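Local coordinates for protein tryptophanyl-tRNA synthetase (Aeropyrum pernix, PDB 3A05) that attaches L-tryptophan to its cognate tRNA(Trp) at the expense of ATP, releasing AMP and diphosphate, as a class I aminoacyl-tRNA synthetase, at residues I108-A113 / Y149-R154; G76-G81 / A115-G120; R160-F165 / Q192-L197; R70-T75 / G205-V210. All blocks are in the same frame, centred on the assembly; numbering follows the deposited sequence.

How the interactions relate
Strand 72-77 carries two contacts in turn: residues 70-75 open interaction 4, and residues 76-81, which follow directly, open interaction 2. The chain then runs through helix 85-99 and strand 103-108 to residues 108-113, the start of interaction 1, before residues 115-120 close interaction 2. Residues 149-154 close interaction 1 afterwards, so these two loops cross. Interaction 3 follows in series, joining helix 156-165 to the end of helix 183-197. Residues 205-210 finally close interaction 4, whose long loop encloses the other three. Interactions 1 and 4 join strands of one sheet, interaction 2 ties the HIGH region to the turn before helix 121-139, and bound tryptophan lies among all four.

Interaction 1: residues I108-A113 / Y149-R154; sequences IADAEA and YFQTNR. With CD (cadmium ion), chain F.
The tryptophan pocket of this Rossmann-type fold begins where two parallel strands end, at the bridge between Ile108 and Phe150. Ile108 N gives a nearly straight bond to Tyr149 O (2.8 Å), and Gln151 N returns one to Ile108 O. Beside this ladder Ile108 CG2 lies alongside the Phe150 ring, 3.9 Å from CD1, both apolar groups suiting the side covered by helix 121-139.

Beyond the strands, polar side chains take over. Asp110 turns its carboxylate to Thr152 and is gripped twice, each oxygen using its syn lone pair: OD1 accepts from Thr152 N (3.1 Å) and OD2 from Thr152 OG1 (2.6 Å). Arg121 adds a salt bridge to OD2. Gln151, its chain extended past CG (chi2 179°), reaches the first turn of helix 110-115, where OE1 takes a fairly straight bond from Glu112 N (3.2 Å) and a weak one from Ala111 N. The small side chains of Ala109 and Ala111 make room for this amide.

Glu112 holds a cadmium ion with both carboxylate oxygens, OE2 at 2.5 Å, and the tryptophan amino N also lies beside the metal.

With OE1 accepting from backbone N-H groups, the Gln151 amide is probably held in this orientation, NE2 donating to water 1 and to Asp195 OD2; Gln151 thus lines the pocket and helps position the acceptor of the indole N-H.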
# COMPACT_ATOMS: atom_id res chain seq x y z
N ILE A 108 1.90 -5.77 14.91
CA ILE A 108 0.77 -6.63 14.68
C ILE A 108 0.37 -6.59 13.22
O ILE A 108 -0.03 -5.53 12.68
CB ILE A 108 -0.44 -6.19 15.53
CG1 ILE A 108 -0.04 -6.09 17.01
CG2 ILE A 108 -1.62 -7.16 15.29
CD1 ILE A 108 0.52 -7.45 17.68
N ALA A 109 0.43 -7.76 12.60
CA ALA A 109 0.16 -7.90 11.17
C ALA A 109 -1.25 -8.02 10.83
O ALA A 109 -1.59 -8.91 10.10
CB ALA A 109 0.94 -9.08 10.58
N ASP A 110 -2.08 -7.09 11.28
CA ASP A 110 -3.51 -7.14 11.06
C ASP A 110 -3.93 -6.81 9.60
O ASP A 110 -5.01 -7.29 9.13
CB ASP A 110 -4.19 -6.17 12.03
CG ASP A 110 -4.00 -4.68 11.64
OD1 ASP A 110 -2.86 -4.25 11.33
OD2 ASP A 110 -5.00 -3.93 11.71
N ALA A 111 -3.11 -6.05 8.85
CA ALA A 111 -3.43 -5.88 7.40
C ALA A 111 -3.24 -7.22 6.68
O ALA A 111 -4.08 -7.66 5.84
CB ALA A 111 -2.53 -4.85 6.77
N GLU A 112 -2.13 -7.88 6.97
CA GLU A 112 -1.94 -9.20 6.36
C GLU A 112 -3.02 -10.23 6.83
O GLU A 112 -3.50 -11.03 6.03
CB GLU A 112 -0.58 -9.74 6.67
CG GLU A 112 -0.28 -11.00 5.87
CD GLU A 112 1.04 -11.62 6.29
OE1 GLU A 112 1.83 -10.97 7.03
OE2 GLU A 112 1.28 -12.74 5.82
N ALA A 113 -3.36 -10.19 8.12
CA ALA A 113 -4.46 -11.03 8.66
C ALA A 113 -5.77 -10.90 7.85
O ALA A 113 -6.36 -11.88 7.34
CB ALA A 113 -4.68 -10.71 10.10
N TYR A 149 2.29 -1.83 17.59
CA TYR A 149 1.53 -1.05 16.65
C TYR A 149 0.86 -1.99 15.72
O TYR A 149 1.31 -3.13 15.56
CB TYR A 149 2.42 -0.02 15.86
CG TYR A 149 3.37 -0.67 14.86
CD1 TYR A 149 2.94 -1.03 13.59
CD2 TYR A 149 4.72 -0.91 15.18
CE1 TYR A 149 3.82 -1.59 12.68
CE2 TYR A 149 5.63 -1.49 14.24
CZ TYR A 149 5.16 -1.78 13.00
OH TYR A 149 5.90 -2.43 12.09
N PHE A 150 -0.21 -1.48 15.09
CA PHE A 150 -0.93 -2.18 14.03
C PHE A 150 -0.48 -1.71 12.65
O PHE A 150 -0.32 -0.46 12.43
CB PHE A 150 -2.46 -1.87 14.14
CG PHE A 150 -3.11 -2.46 15.36
CD1 PHE A 150 -3.56 -3.77 15.35
CD2 PHE A 150 -3.26 -1.71 16.52
CE1 PHE A 150 -4.18 -4.35 16.51
CE2 PHE A 150 -3.91 -2.30 17.70
CZ PHE A 150 -4.33 -3.62 17.66
N GLN A 151 -0.31 -2.67 11.74
CA GLN A 151 0.06 -2.37 10.36
C GLN A 151 -0.94 -1.32 9.81
O GLN A 151 -0.54 -0.40 9.08
CB GLN A 151 0.00 -3.60 9.49
CG GLN A 151 1.24 -4.52 9.69
CD GLN A 151 1.21 -5.77 8.83
OE1 GLN A 151 0.16 -6.21 8.42
NE2 GLN A 151 2.35 -6.35 8.60
N THR A 152 -2.20 -1.41 10.25
CA THR A 152 -3.21 -0.61 9.62
C THR A 152 -3.34 0.67 10.38
O THR A 152 -4.24 1.45 10.10
CB THR A 152 -4.59 -1.31 9.53
OG1 THR A 152 -5.07 -1.52 10.84
CG2 THR A 152 -4.55 -2.56 8.78
N ASN A 153 -2.47 0.91 11.35
CA ASN A 153 -2.62 2.16 12.08
C ASN A 153 -1.33 2.85 12.42
O ASN A 153 -1.15 3.35 13.52
CB ASN A 153 -3.41 1.99 13.35
CG ASN A 153 -4.11 3.28 13.75
OD1 ASN A 153 -4.60 4.03 12.86
ND2 ASN A 153 -4.17 3.56 15.04
N ARG A 154 -0.41 2.86 11.51
CA ARG A 154 0.97 3.19 11.92
C ARG A 154 1.37 4.59 11.36
O ARG A 154 2.21 5.26 11.95
CB ARG A 154 1.91 2.09 11.45
CG ARG A 154 3.37 2.32 11.90
CD ARG A 154 3.38 2.59 13.46
NE ARG A 154 4.73 2.26 13.88
CZ ARG A 154 5.25 2.65 15.03
NH1 ARG A 154 4.51 3.34 15.87
NH2 ARG A 154 6.52 2.42 15.28
CD CD F . 3.68 -12.71 6.43
O HOH W 1 2.87 -8.27 6.31
O HOH W 2 4.68 -11.08 4.50

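Interaction 2: residues G76-G81 / A115-G120; sequences GFMPSG and AVRRIG. With TRP (tryptophan), chain B.
Met78 slides its CG over one face of the Arg117 guanidinium, offset toward the rim and 3.7 Å from NH1. The two side chains pass at a slant, and further along Met78 the SD lies 4.0 Å from Arg117 CG. Met78 CG stands opposite the backbone N (chi1 180°), and a bend at chi2 (49°) then lays the thioether along the arginine's aliphatic part. A flexible, polarisable methionine suits this place, since it can cover a flat cationic group while its other neighbours, Glu112 and Ala113, belong to helix 110-115. The second meeting is smaller: Ile119 CD1 touches Ser80 at OG, 3.4 Å away, and at CB, so the far end of the isoleucine covers the side of a short serine.

Pro79, Ser80 and Gly81 begin the HIGH region, the signature of class I synthetases that in this family contributes to the ATP site. Its first turn is an inverse gamma turn centred on Pro79, closed by Ser80 N to Met78 O (2.9 Å). The proline's restricted phi fits such a turn, and Gly81 takes a positive phi that glycine accepts most readily. The Pro79 ring also packs on Ile127 and Ala128 of helix 121-139, which the 115-120 turn leads into.

At the strand end of residues 76-81 the bound tryptophan comes close, with Gly76 N 3.3 Å from its CE3. Gly76 has to be side-chain-free, because a beta carbon there would run into the indole nitrogen.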
# COMPACT_ATOMS: atom_id res chain seq x y z
N GLY A 76 7.32 -9.10 14.03
CA GLY A 76 5.89 -8.89 14.11
C GLY A 76 5.16 -10.21 14.31
O GLY A 76 5.75 -11.31 14.13
N PHE A 77 3.85 -10.12 14.61
CA PHE A 77 3.04 -11.36 14.81
C PHE A 77 1.75 -11.29 14.02
O PHE A 77 1.09 -10.25 14.00
CB PHE A 77 2.67 -11.51 16.30
CG PHE A 77 3.84 -11.71 17.19
CD1 PHE A 77 4.54 -10.63 17.68
CD2 PHE A 77 4.29 -13.01 17.48
CE1 PHE A 77 5.66 -10.81 18.46
CE2 PHE A 77 5.45 -13.22 18.28
CZ PHE A 77 6.12 -12.14 18.79
N MET A 78 1.41 -12.39 13.38
CA MET A 78 0.11 -12.68 12.80
C MET A 78 -0.96 -12.88 13.90
O MET A 78 -0.83 -13.87 14.64
CB MET A 78 0.25 -13.99 11.98
CG MET A 78 -1.04 -14.46 11.28
SD MET A 78 -1.86 -13.09 10.35
CE MET A 78 -0.64 -12.94 9.07
N PRO A 79 -1.97 -11.97 14.04
CA PRO A 79 -2.96 -12.17 15.14
C PRO A 79 -4.04 -13.21 14.78
O PRO A 79 -5.17 -12.83 14.50
CB PRO A 79 -3.62 -10.82 15.26
CG PRO A 79 -3.57 -10.28 13.88
CD PRO A 79 -2.29 -10.75 13.28
N SER A 80 -3.66 -14.48 14.78
CA SER A 80 -4.50 -15.58 14.40
C SER A 80 -4.21 -16.72 15.41
O SER A 80 -3.03 -17.02 15.66
CB SER A 80 -4.01 -16.09 13.05
OG SER A 80 -4.98 -16.98 12.52
N GLY A 81 -5.23 -17.37 15.96
CA GLY A 81 -4.99 -18.60 16.77
C GLY A 81 -4.35 -18.26 18.07
O GLY A 81 -4.21 -17.09 18.41
N ALA A 115 -6.12 -9.37 4.77
CA ALA A 115 -6.10 -9.43 3.27
C ALA A 115 -5.63 -10.79 2.79
O ALA A 115 -6.14 -11.31 1.78
CB ALA A 115 -5.16 -8.26 2.64
N VAL A 116 -4.64 -11.36 3.45
CA VAL A 116 -4.16 -12.68 3.05
C VAL A 116 -4.96 -13.79 3.78
O VAL A 116 -5.38 -14.75 3.16
CB VAL A 116 -2.62 -12.89 3.32
CG1 VAL A 116 -2.22 -14.36 3.04
CG2 VAL A 116 -1.78 -11.93 2.49
N ARG A 117 -5.14 -13.68 5.09
CA ARG A 117 -5.76 -14.82 5.84
C ARG A 117 -7.24 -14.69 6.01
O ARG A 117 -7.84 -15.55 6.65
CB ARG A 117 -5.19 -14.98 7.25
CG ARG A 117 -3.70 -15.10 7.37
CD ARG A 117 -3.15 -16.40 6.91
NE ARG A 117 -1.73 -16.51 7.25
CZ ARG A 117 -1.25 -17.03 8.38
NH1 ARG A 117 -2.08 -17.49 9.34
NH2 ARG A 117 0.07 -17.09 8.54
N ARG A 118 -7.84 -13.60 5.51
CA ARG A 118 -9.30 -13.39 5.60
C ARG A 118 -9.82 -13.32 7.04
O ARG A 118 -10.94 -13.70 7.29
CB ARG A 118 -10.10 -14.44 4.79
CG ARG A 118 -9.91 -14.40 3.23
CD ARG A 118 -10.20 -15.78 2.53
NE ARG A 118 -9.17 -16.79 2.85
CZ ARG A 118 -9.40 -17.97 3.46
NH1 ARG A 118 -10.64 -18.35 3.78
NH2 ARG A 118 -8.38 -18.79 3.73
N ILE A 119 -9.05 -12.80 7.96
CA ILE A 119 -9.50 -12.63 9.33
C ILE A 119 -10.20 -11.28 9.55
O ILE A 119 -9.68 -10.21 9.18
CB ILE A 119 -8.30 -12.80 10.30
CG1 ILE A 119 -7.78 -14.24 10.18
CG2 ILE A 119 -8.69 -12.45 11.75
CD1 ILE A 119 -6.41 -14.50 10.76
N GLY A 120 -11.37 -11.32 10.16
CA GLY A 120 -12.12 -10.10 10.41
C GLY A 120 -11.38 -9.07 11.23
O GLY A 120 -10.52 -9.41 12.04
N TRP B . 4.75 -11.74 8.13
CA TRP B . 4.82 -12.29 9.49
C TRP B . 3.94 -13.56 9.61
O TRP B . 4.05 -14.31 10.56
CB TRP B . 4.43 -11.22 10.51
CG TRP B . 5.28 -9.96 10.37
CD1 TRP B . 4.86 -8.73 9.89
CD2 TRP B . 6.72 -9.82 10.66
NE1 TRP B . 5.93 -7.83 9.94
CE2 TRP B . 7.06 -8.47 10.38
CE3 TRP B . 7.71 -10.70 11.16
CZ2 TRP B . 8.37 -7.97 10.57
CZ3 TRP B . 9.02 -10.19 11.37
CH2 TRP B . 9.33 -8.83 11.06

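Interaction 3: residues R160-F165 / Q192-L197; sequences RLIQLF and QAADIL. With TRP (tryptophan), chain B.
This is a buried helix-helix contact beside the tryptophan pocket: Phe165, Ile162 and Leu161 of helix 156-165 rest on Ala193, Ala194 and Leu197 near the end of helix 183-197. The local axes pass 9.0 Å apart at 127°. Small residues allow the closeness; Ala194 CB sits 3.5 Å from Ile162 CG1, tighter than usual. Phe165, with CG anti to its carbonyl carbon (chi1 -65°), sends its ring across to the other helix. Ala194 N lies in the ring plane at its edge, 3.8 Å from CE2, while Leu197 CD1 approaches CZ obliquely. Ile162 also packs on Phe159 of the second subunit.

The side of helix 183-197 turned from this interface serves the substrate. Asp195 OD2 accepts the indole N-H of the bound tryptophan at 2.7 Å (156°), and its other oxygen, OD1, is held by the hydroxyls of Tyr149 and Tyr158. Gln192 stretches out over the indole, CG 3.5 Å from its CE2 and OE1 2.8 Å from its amino N. A leucine at Gln192 would probably still cover part of the indole but would leave the amino group without this carbonyl oxygen beside it.

Apolar packing behind and a carboxylate fixed in front imply a rigid acceptor for the indole N-H, consistent with recognition of tryptophan by its ring nitrogen.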
# COMPACT_ATOMS: atom_id res chain seq x y z
N ARG A 160 4.16 5.53 3.29
CA ARG A 160 4.91 6.08 2.13
C ARG A 160 5.99 5.12 1.73
O ARG A 160 6.20 4.87 0.52
CB ARG A 160 5.50 7.48 2.44
CG ARG A 160 6.15 8.08 1.17
CD ARG A 160 6.53 9.55 1.42
NE ARG A 160 5.46 10.36 2.02
CZ ARG A 160 5.67 11.17 3.04
NH1 ARG A 160 6.90 11.27 3.51
NH2 ARG A 160 4.69 11.89 3.58
N LEU A 161 6.62 4.47 2.70
CA LEU A 161 7.66 3.52 2.30
C LEU A 161 7.09 2.47 1.45
O LEU A 161 7.71 2.00 0.48
CB LEU A 161 8.30 2.86 3.53
CG LEU A 161 9.18 3.83 4.35
CD1 LEU A 161 9.72 3.22 5.64
CD2 LEU A 161 10.33 4.29 3.43
N ILE A 162 5.93 1.99 1.86
CA ILE A 162 5.34 0.86 1.18
C ILE A 162 5.05 1.32 -0.27
O ILE A 162 5.30 0.60 -1.23
CB ILE A 162 3.99 0.45 1.89
CG1 ILE A 162 4.26 -0.06 3.33
CG2 ILE A 162 3.31 -0.63 1.05
CD1 ILE A 162 2.98 -0.16 4.22
N GLN A 163 4.52 2.51 -0.43
CA GLN A 163 4.19 3.05 -1.81
C GLN A 163 5.45 3.14 -2.65
O GLN A 163 5.48 2.65 -3.77
CB GLN A 163 3.61 4.43 -1.64
CG GLN A 163 2.24 4.39 -1.01
CD GLN A 163 1.69 5.82 -0.77
OE1 GLN A 163 2.21 6.55 0.07
NE2 GLN A 163 0.66 6.20 -1.53
N LEU A 164 6.53 3.63 -2.05
CA LEU A 164 7.77 3.81 -2.81
C LEU A 164 8.45 2.49 -3.04
O LEU A 164 9.02 2.30 -4.10
CB LEU A 164 8.71 4.85 -2.17
CG LEU A 164 8.17 6.25 -1.89
CD1 LEU A 164 9.24 7.13 -1.25
CD2 LEU A 164 7.57 6.92 -3.15
N PHE A 165 8.33 1.53 -2.10
CA PHE A 165 8.95 0.24 -2.33
C PHE A 165 8.34 -0.49 -3.48
O PHE A 165 9.01 -1.35 -4.11
CB PHE A 165 8.85 -0.71 -1.13
CG PHE A 165 9.57 -0.27 0.11
CD1 PHE A 165 10.62 0.64 0.06
CD2 PHE A 165 9.26 -0.88 1.34
CE1 PHE A 165 11.32 0.99 1.21
CE2 PHE A 165 9.97 -0.56 2.51
CZ PHE A 165 10.99 0.39 2.45
N GLN A 192 5.70 -5.69 5.23
CA GLN A 192 6.64 -6.30 6.16
C GLN A 192 8.01 -5.68 6.03
O GLN A 192 8.69 -5.50 7.00
CB GLN A 192 6.72 -7.82 5.97
CG GLN A 192 7.78 -8.48 6.91
CD GLN A 192 7.72 -10.05 6.94
OE1 GLN A 192 6.77 -10.66 6.48
NE2 GLN A 192 8.73 -10.66 7.50
N ALA A 193 8.42 -5.32 4.82
CA ALA A 193 9.71 -4.64 4.68
C ALA A 193 9.55 -3.31 5.37
O ALA A 193 10.49 -2.79 5.96
CB ALA A 193 10.05 -4.40 3.11
N ALA A 194 8.40 -2.69 5.20
CA ALA A 194 8.26 -1.40 5.87
C ALA A 194 8.22 -1.56 7.38
O ALA A 194 8.66 -0.70 8.16
CB ALA A 194 6.97 -0.74 5.39
N ASP A 195 7.59 -2.63 7.85
CA ASP A 195 7.62 -2.83 9.34
C ASP A 195 9.08 -2.76 9.79
O ASP A 195 9.42 -2.09 10.75
CB ASP A 195 7.06 -4.21 9.72
CG ASP A 195 5.58 -4.29 9.56
OD1 ASP A 195 4.88 -3.30 9.83
OD2 ASP A 195 5.10 -5.36 9.14
N ILE A 196 9.93 -3.49 9.11
CA ILE A 196 11.35 -3.56 9.51
C ILE A 196 12.13 -2.23 9.35
O ILE A 196 12.86 -1.76 10.23
CB ILE A 196 12.02 -4.64 8.68
CG1 ILE A 196 11.46 -5.99 9.13
CG2 ILE A 196 13.53 -4.65 8.90
CD1 ILE A 196 11.76 -7.19 8.12
N LEU A 197 11.92 -1.59 8.21
CA LEU A 197 12.74 -0.41 7.84
C LEU A 197 12.20 0.85 8.48
O LEU A 197 12.98 1.76 8.76
CB LEU A 197 12.69 -0.27 6.30
CG LEU A 197 13.42 -1.43 5.69
CD1 LEU A 197 13.22 -1.39 4.18
CD2 LEU A 197 14.91 -1.44 6.11
N TRP B . 4.75 -11.74 8.13
CA TRP B . 4.82 -12.29 9.49
C TRP B . 3.94 -13.56 9.61
O TRP B . 4.05 -14.31 10.56
CB TRP B . 4.43 -11.22 10.51
CG TRP B . 5.28 -9.96 10.37
CD1 TRP B . 4.86 -8.73 9.89
CD2 TRP B . 6.72 -9.82 10.66
NE1 TRP B . 5.93 -7.83 9.94
CE2 TRP B . 7.06 -8.47 10.38
CE3 TRP B . 7.71 -10.70 11.16
CZ2 TRP B . 8.37 -7.97 10.57
CZ3 TRP B . 9.02 -10.19 11.37
CH2 TRP B . 9.33 -8.83 11.06

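Interaction 4: residues R70-T75 / G205-V210; sequences RVAVLT and GGYRHV. With TRP (tryptophan), chain B.
Tyr207 starts against Ala72, CB to CB at 3.9 Å, and its ring then runs outward beside Arg70. CD1 lies 3.6 Å from Arg70 O; the next atom, CE1, meets Arg70 CG in the ring plane at 3.5 Å, an edge contact with a methylene. At the tip, OH lies near Arg70 NH1, the ring and guanidinium planes turned 72° apart. The arginine spends its polar end on the Gly101 carbonyl and on a salt bridge to Asp145, so its aliphatic part is what flanks the tyrosine. Cutting Tyr207 back to an alanine would probably leave the methylenes of Arg70 without the ring edge beside them and remove one aromatic partner of Phe105.

Next to this, strands 72-77 and 210-215 start side by side in the parallel part of the sheet of the Rossmann-type catalytic fold. Ala72 and Val210 form a parallel bridge: Ala72 N bonds to His209 O (3.1 Å), and Val210 CA makes a CA-H...O contact with Ala72 O. Water 3 extends the join, donating to Arg70 O and accepting from His209 N. Branched Val210 suits a strand, and with CG1 anti to the backbone N (chi1 -168°) it reaches Leu74 CB at 3.9 Å. Further along the leucine, CD2 lies 3.9 Å from CZ2 of the bound tryptophan.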
# COMPACT_ATOMS: atom_id res chain seq x y z
N ARG A 70 21.37 4.29 20.67
CA ARG A 70 20.22 3.43 21.05
C ARG A 70 19.93 2.50 19.88
O ARG A 70 19.74 2.98 18.76
CB ARG A 70 18.98 4.27 21.49
CG ARG A 70 17.87 3.43 22.17
CD ARG A 70 18.24 2.85 23.53
NE ARG A 70 17.20 2.03 24.17
CZ ARG A 70 15.93 2.38 24.38
NH1 ARG A 70 15.47 3.55 23.94
NH2 ARG A 70 15.10 1.55 25.00
N VAL A 71 20.04 1.17 20.08
CA VAL A 71 19.77 0.17 19.02
C VAL A 71 18.37 -0.48 19.18
O VAL A 71 17.77 -0.34 20.21
CB VAL A 71 20.87 -0.90 18.90
CG1 VAL A 71 22.15 -0.28 18.43
CG2 VAL A 71 21.06 -1.69 20.24
N ALA A 72 17.85 -1.17 18.16
CA ALA A 72 16.47 -1.65 18.24
C ALA A 72 16.35 -3.07 17.81
O ALA A 72 17.18 -3.57 17.05
CB ALA A 72 15.54 -0.82 17.37
N VAL A 73 15.26 -3.71 18.28
CA VAL A 73 14.91 -5.02 17.75
C VAL A 73 13.48 -4.92 17.40
O VAL A 73 12.74 -4.16 18.03
CB VAL A 73 15.20 -6.23 18.73
CG1 VAL A 73 14.56 -5.99 20.06
CG2 VAL A 73 14.72 -7.61 18.10
N LEU A 74 13.09 -5.63 16.33
CA LEU A 74 11.74 -5.53 15.81
C LEU A 74 11.34 -6.92 15.35
O LEU A 74 12.20 -7.64 14.83
CB LEU A 74 11.68 -4.55 14.59
CG LEU A 74 10.23 -4.36 14.06
CD1 LEU A 74 9.82 -2.95 13.79
CD2 LEU A 74 10.03 -5.25 12.85
N THR A 75 10.07 -7.33 15.56
CA THR A 75 9.57 -8.53 14.91
C THR A 75 8.06 -8.26 14.73
O THR A 75 7.54 -7.25 15.22
CB THR A 75 9.81 -9.84 15.79
OG1 THR A 75 9.33 -10.99 15.06
CG2 THR A 75 9.02 -9.76 17.08
N GLY A 205 11.52 7.55 15.67
CA GLY A 205 12.65 7.48 16.63
C GLY A 205 14.03 7.48 15.98
O GLY A 205 15.03 7.64 16.68
N GLY A 206 14.09 7.30 14.65
CA GLY A 206 15.36 7.23 13.95
C GLY A 206 16.34 6.14 14.33
O GLY A 206 17.53 6.41 14.48
N TYR A 207 15.86 4.89 14.43
CA TYR A 207 16.69 3.79 14.88
C TYR A 207 17.27 3.17 13.65
O TYR A 207 16.65 2.29 13.03
CB TYR A 207 15.86 2.72 15.67
CG TYR A 207 15.37 3.21 17.01
CD1 TYR A 207 16.16 3.07 18.15
CD2 TYR A 207 14.15 3.85 17.12
CE1 TYR A 207 15.70 3.59 19.41
CE2 TYR A 207 13.69 4.31 18.36
CZ TYR A 207 14.50 4.19 19.49
OH TYR A 207 14.02 4.64 20.75
N ARG A 208 18.51 3.55 13.32
CA ARG A 208 19.08 3.08 12.11
C ARG A 208 19.46 1.63 12.28
O ARG A 208 19.50 0.88 11.33
CB ARG A 208 20.34 3.88 11.78
CG ARG A 208 21.18 3.16 10.75
CD ARG A 208 22.31 4.04 10.21
NE ARG A 208 21.75 5.01 9.26
CZ ARG A 208 22.38 6.10 8.86
NH1 ARG A 208 23.61 6.38 9.35
NH2 ARG A 208 21.77 6.90 8.01
N HIS A 209 19.88 1.27 13.48
CA HIS A 209 20.50 -0.03 13.64
C HIS A 209 19.40 -0.99 14.23
O HIS A 209 19.01 -0.81 15.35
CB HIS A 209 21.68 0.20 14.61
CG HIS A 209 22.66 1.21 14.10
ND1 HIS A 209 23.45 0.95 13.01
CD2 HIS A 209 23.00 2.45 14.54
CE1 HIS A 209 24.22 1.99 12.77
NE2 HIS A 209 23.98 2.91 13.67
N VAL A 210 18.89 -1.93 13.46
CA VAL A 210 17.74 -2.76 13.90
C VAL A 210 18.12 -4.18 13.61
O VAL A 210 18.64 -4.46 12.50
CB VAL A 210 16.51 -2.55 13.02
CG1 VAL A 210 15.21 -3.21 13.68
CG2 VAL A 210 16.31 -1.07 12.74
N TRP B . 4.75 -11.74 8.13
CA TRP B . 4.82 -12.29 9.49
C TRP B . 3.94 -13.56 9.61
O TRP B . 4.05 -14.31 10.56
CB TRP B . 4.43 -11.22 10.51
CG TRP B . 5.28 -9.96 10.37
CD1 TRP B . 4.86 -8.73 9.89
CD2 TRP B . 6.72 -9.82 10.66
NE1 TRP B . 5.93 -7.83 9.94
CE2 TRP B . 7.06 -8.47 10.38
CE3 TRP B . 7.71 -10.70 11.16
CZ2 TRP B . 8.37 -7.97 10.57
CZ3 TRP B . 9.02 -10.19 11.37
CH2 TRP B . 9.33 -8.83 11.06
O HOH W 3 19.54 2.71 15.94